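Local coordinates for esterase family protein (Staphylococcus aureus, PDB 7L0A) that probably hydrolyses S-formylglutathione to formate and glutathione, as a serine esterase of the alpha/beta-hydrolase fold, at residues B[221-226]-B[231-236]. Residues are numbered along the deposited sequence; the frame is centred on the assembly and turned at random.
Sequences DFIDYL and VPYQFE
Ile-223 faces two aromatic rings of the 231-236 segment, meeting Phe-235 with the end of its side chain and Tyr-233 with its base. CG1 is tucked between the backbone N and the carbonyl carbon (chi1 64°), and the extended second torsion carries CD1 over one face of the Phe-235 ring. This is a CH-pi contact, with CD1 3.6 Å from the centroid of that ring and displaced toward its rim, nearest the CG end. CB of Ile-223 lies 3.7 Å from CE2 of Tyr-233, and the CG2 branch reaches both rings, touching CE2 of Tyr-233 and CD1 of Phe-235. The Tyr-233 hydroxyl, which is hydrogen-bonded to OG of Ser-227 in the next turn of the helix, comes within 3.2 Å of the carbonyl O of Ile-223.

One turn on, Leu-226 meets the Tyr-233 ring obliquely, its CB 3.7 Å from CD1 of Tyr-233 and its CD1 methyl near the same ring atom. The second methyl, CD2, packs 3.9 Å from CB of Val-231. Beside this apolar contact the backbone closes the connection: N of Val-231 donates to O of Leu-226 at 3.0 Å.

These residues join helix 216-228 to strand 234-238, the outermost strand at this end of the sheet, in the beta-alpha-beta unit that starts with strand 204-210. Ile-207 of that first strand touches both Leu-226 and Phe-235, while Leu-192 of helix 188-197 also meets Leu-226. The chemistry is thus mainly apolar, aliphatic branches against aromatic rings, with one backbone bond tying the chain that leaves the helix back to it and the Ser-227 bond holding the phenol end of Tyr-233 beside it.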
ATOM      1  N   ASP B 221      -7.663  33.413 -19.146  1.00 20.75           N
ATOM      2  CA  ASP B 221      -8.291  33.201 -20.448  1.00 21.20           C
ATOM      3  C   ASP B 221      -9.206  31.982 -20.417  1.00 21.18           C
ATOM      4  O   ASP B 221     -10.298  31.985 -21.007  1.00 21.92           O
ATOM      5  CB  ASP B 221      -7.226  33.019 -21.522  1.00 26.18           C
ATOM      6  CG  ASP B 221      -6.519  34.310 -21.866  1.00 28.46           C
ATOM      7  OD1 ASP B 221      -6.980  35.397 -21.434  1.00 30.35           O
ATOM      8  OD2 ASP B 221      -5.481  34.222 -22.557  1.00 34.91           O
ATOM      9  N   PHE B 222      -8.767  30.922 -19.748  1.00 22.63           N
ATOM     10  CA  PHE B 222      -9.564  29.710 -19.679  1.00 16.88           C
ATOM     11  C   PHE B 222     -10.860  29.949 -18.918  1.00 19.96           C
ATOM     12  O   PHE B 222     -11.934  29.530 -19.370  1.00 18.48           O
ATOM     13  CB  PHE B 222      -8.765  28.590 -19.014  1.00 18.94           C
ATOM     14  CG  PHE B 222      -9.423  27.248 -19.082  1.00 18.98           C
ATOM     15  CD1 PHE B 222      -9.459  26.542 -20.285  1.00 21.75           C
ATOM     16  CD2 PHE B 222     -10.047  26.702 -17.970  1.00 19.82           C
ATOM     17  CE1 PHE B 222     -10.088  25.305 -20.367  1.00 21.77           C
ATOM     18  CE2 PHE B 222     -10.656  25.463 -18.053  1.00 20.51           C
ATOM     19  CZ  PHE B 222     -10.693  24.768 -19.247  1.00 23.19           C
ATOM     20  N   ILE B 223     -10.782  30.583 -17.740  1.00 22.29           N
ATOM     21  CA  ILE B 223     -12.017  30.782 -16.983  1.00 17.54           C
ATOM     22  C   ILE B 223     -12.939  31.768 -17.685  1.00 19.74           C
ATOM     23  O   ILE B 223     -14.161  31.695 -17.538  1.00 20.51           O
ATOM     24  CB  ILE B 223     -11.757  31.224 -15.533  1.00 20.35           C
ATOM     25  CG1 ILE B 223     -11.073  32.582 -15.461  1.00 20.61           C
ATOM     26  CG2 ILE B 223     -10.922  30.174 -14.841  1.00 21.37           C
ATOM     27  CD1 ILE B 223     -10.862  33.070 -14.022  1.00 25.76           C
ATOM     28  N   ASP B 224     -12.389  32.736 -18.415  1.00 19.81           N
ATOM     29  CA  ASP B 224     -13.219  33.612 -19.226  1.00 20.09           C
ATOM     30  C   ASP B 224     -14.007  32.826 -20.274  1.00 22.79           C
ATOM     31  O   ASP B 224     -15.203  33.086 -20.505  1.00 20.44           O
ATOM     32  CB  ASP B 224     -12.323  34.659 -19.879  1.00 22.81           C
ATOM     33  CG  ASP B 224     -11.963  35.800 -18.942  1.00 50.84           C
ATOM     34  OD1 ASP B 224     -12.482  35.824 -17.805  1.00 54.39           O
ATOM     35  OD2 ASP B 224     -11.145  36.664 -19.339  1.00 59.21           O
ATOM     36  N   TYR B 225     -13.366  31.851 -20.913  1.00 20.44           N
ATOM     37  CA  TYR B 225     -14.086  30.995 -21.840  1.00 18.00           C
ATOM     38  C   TYR B 225     -15.134  30.149 -21.121  1.00 20.57           C
ATOM     39  O   TYR B 225     -16.278  30.047 -21.585  1.00 19.34           O
ATOM     40  CB  TYR B 225     -13.103  30.127 -22.650  1.00 20.29           C
ATOM     41  CG  TYR B 225     -13.803  29.347 -23.755  1.00 16.54           C
ATOM     42  CD1 TYR B 225     -14.504  30.004 -24.756  1.00 22.40           C
ATOM     43  CD2 TYR B 225     -13.780  27.949 -23.789  1.00 20.72           C
ATOM     44  CE1 TYR B 225     -15.161  29.295 -25.759  1.00 23.79           C
ATOM     45  CE2 TYR B 225     -14.445  27.237 -24.784  1.00 21.52           C
ATOM     46  CZ  TYR B 225     -15.130  27.921 -25.775  1.00 25.10           C
ATOM     47  OH  TYR B 225     -15.786  27.206 -26.758  1.00 27.79           O
ATOM     48  N   LEU B 226     -14.783  29.544 -19.983  1.00 17.74           N
ATOM     49  CA  LEU B 226     -15.794  28.850 -19.184  1.00 18.61           C
ATOM     50  C   LEU B 226     -17.022  29.731 -18.956  1.00 19.74           C
ATOM     51  O   LEU B 226     -18.168  29.277 -19.092  1.00 18.55           O
ATOM     52  CB  LEU B 226     -15.218  28.420 -17.837  1.00 17.72           C
ATOM     53  CG  LEU B 226     -14.172  27.326 -17.864  1.00 19.33           C
ATOM     54  CD1 LEU B 226     -13.734  27.054 -16.398  1.00 17.89           C
ATOM     55  CD2 LEU B 226     -14.696  26.076 -18.490  1.00 24.87           C
ATOM     56  N   VAL B 231     -20.198  27.204 -18.289  1.00 20.59           N
ATOM     57  CA  VAL B 231     -19.753  26.093 -17.478  1.00 20.14           C
ATOM     58  C   VAL B 231     -19.462  26.626 -16.077  1.00 23.61           C
ATOM     59  O   VAL B 231     -18.648  27.553 -15.956  1.00 23.13           O
ATOM     60  CB  VAL B 231     -18.519  25.414 -18.070  1.00 23.55           C
ATOM     61  CG1 VAL B 231     -17.981  24.340 -17.152  1.00 22.29           C
ATOM     62  CG2 VAL B 231     -18.863  24.805 -19.424  1.00 27.46           C
ATOM     63  N   PRO B 232     -20.091  26.113 -15.040  1.00 22.31           N
ATOM     64  CA  PRO B 232     -19.875  26.686 -13.706  1.00 22.09           C
ATOM     65  C   PRO B 232     -18.493  26.373 -13.162  1.00 19.89           C
ATOM     66  O   PRO B 232     -17.902  25.324 -13.439  1.00 24.20           O
ATOM     67  CB  PRO B 232     -20.994  26.056 -12.866  1.00 21.87           C
ATOM     68  CG  PRO B 232     -21.390  24.835 -13.562  1.00 25.40           C
ATOM     69  CD  PRO B 232     -21.129  25.059 -15.053  1.00 18.92           C
ATOM     70  N   TYR B 233     -17.962  27.325 -12.388  1.00 20.72           N
ATOM     71  CA  TYR B 233     -16.697  27.108 -11.724  1.00 20.84           C
ATOM     72  C   TYR B 233     -16.542  28.124 -10.604  1.00 22.46           C
ATOM     73  O   TYR B 233     -17.254  29.136 -10.558  1.00 22.66           O
ATOM     74  CB  TYR B 233     -15.511  27.246 -12.687  1.00 18.44           C
ATOM     75  CG  TYR B 233     -15.396  28.669 -13.196  1.00 16.59           C
ATOM     76  CD1 TYR B 233     -16.148  29.097 -14.275  1.00 18.80           C
ATOM     77  CD2 TYR B 233     -14.553  29.594 -12.582  1.00 22.94           C
ATOM     78  CE1 TYR B 233     -16.069  30.384 -14.714  1.00 20.49           C
ATOM     79  CE2 TYR B 233     -14.473  30.888 -13.038  1.00 24.88           C
ATOM     80  CZ  TYR B 233     -15.244  31.280 -14.112  1.00 22.45           C
ATOM     81  OH  TYR B 233     -15.179  32.585 -14.595  1.00 24.48           O
ATOM     82  N   GLN B 234     -15.599  27.840  -9.718  1.00 18.62           N
ATOM     83  CA  GLN B 234     -15.067  28.811  -8.774  1.00 22.51           C
ATOM     84  C   GLN B 234     -13.608  29.043  -9.106  1.00 20.36           C
ATOM     85  O   GLN B 234     -12.874  28.087  -9.384  1.00 24.26           O
ATOM     86  CB  GLN B 234     -15.189  28.321  -7.334  1.00 24.65           C
ATOM     87  CG  GLN B 234     -16.618  28.260  -6.873  1.00 38.40           C
ATOM     88  CD  GLN B 234     -16.751  27.568  -5.546  1.00 44.44           C
ATOM     89  OE1 GLN B 234     -17.305  26.471  -5.469  1.00 31.01           O
ATOM     90  NE2 GLN B 234     -16.231  28.189  -4.493  1.00 41.65           N
ATOM     91  N   PHE B 235     -13.188  30.304  -9.085  1.00 19.41           N
ATOM     92  CA  PHE B 235     -11.786  30.649  -9.278  1.00 20.96           C
ATOM     93  C   PHE B 235     -11.254  31.416  -8.082  1.00 23.21           C
ATOM     94  O   PHE B 235     -11.875  32.384  -7.637  1.00 25.39           O
ATOM     95  CB  PHE B 235     -11.593  31.496 -10.528  1.00 21.78           C
ATOM     96  CG  PHE B 235     -10.171  31.874 -10.797  1.00 23.68           C
ATOM     97  CD1 PHE B 235      -9.289  30.948 -11.299  1.00 20.12           C
ATOM     98  CD2 PHE B 235      -9.728  33.163 -10.595  1.00 23.67           C
ATOM     99  CE1 PHE B 235      -7.964  31.291 -11.580  1.00 20.64           C
ATOM    100  CE2 PHE B 235      -8.417  33.516 -10.893  1.00 22.56           C
ATOM    101  CZ  PHE B 235      -7.539  32.580 -11.386  1.00 21.99           C
ATOM    102  N   GLU B 236     -10.096  30.998  -7.579  1.00 19.59           N
ATOM    103  CA  GLU B 236      -9.468  31.646  -6.427  1.00 21.21           C
ATOM    104  C   GLU B 236      -8.030  31.964  -6.795  1.00 23.55           C
ATOM    105  O   GLU B 236      -7.297  31.094  -7.276  1.00 24.97           O
ATOM    106  CB  GLU B 236      -9.588  30.766  -5.189  1.00 25.63           C
ATOM    107  CG  GLU B 236     -11.037  30.714  -4.721  1.00 28.14           C
ATOM    108  CD  GLU B 236     -11.303  29.851  -3.513  1.00 41.88           C
ATOM    109  OE1 GLU B 236     -10.364  29.566  -2.745  1.00 33.42           O
ATOM    110  OE2 GLU B 236     -12.480  29.473  -3.330  1.00 38.85           O
TER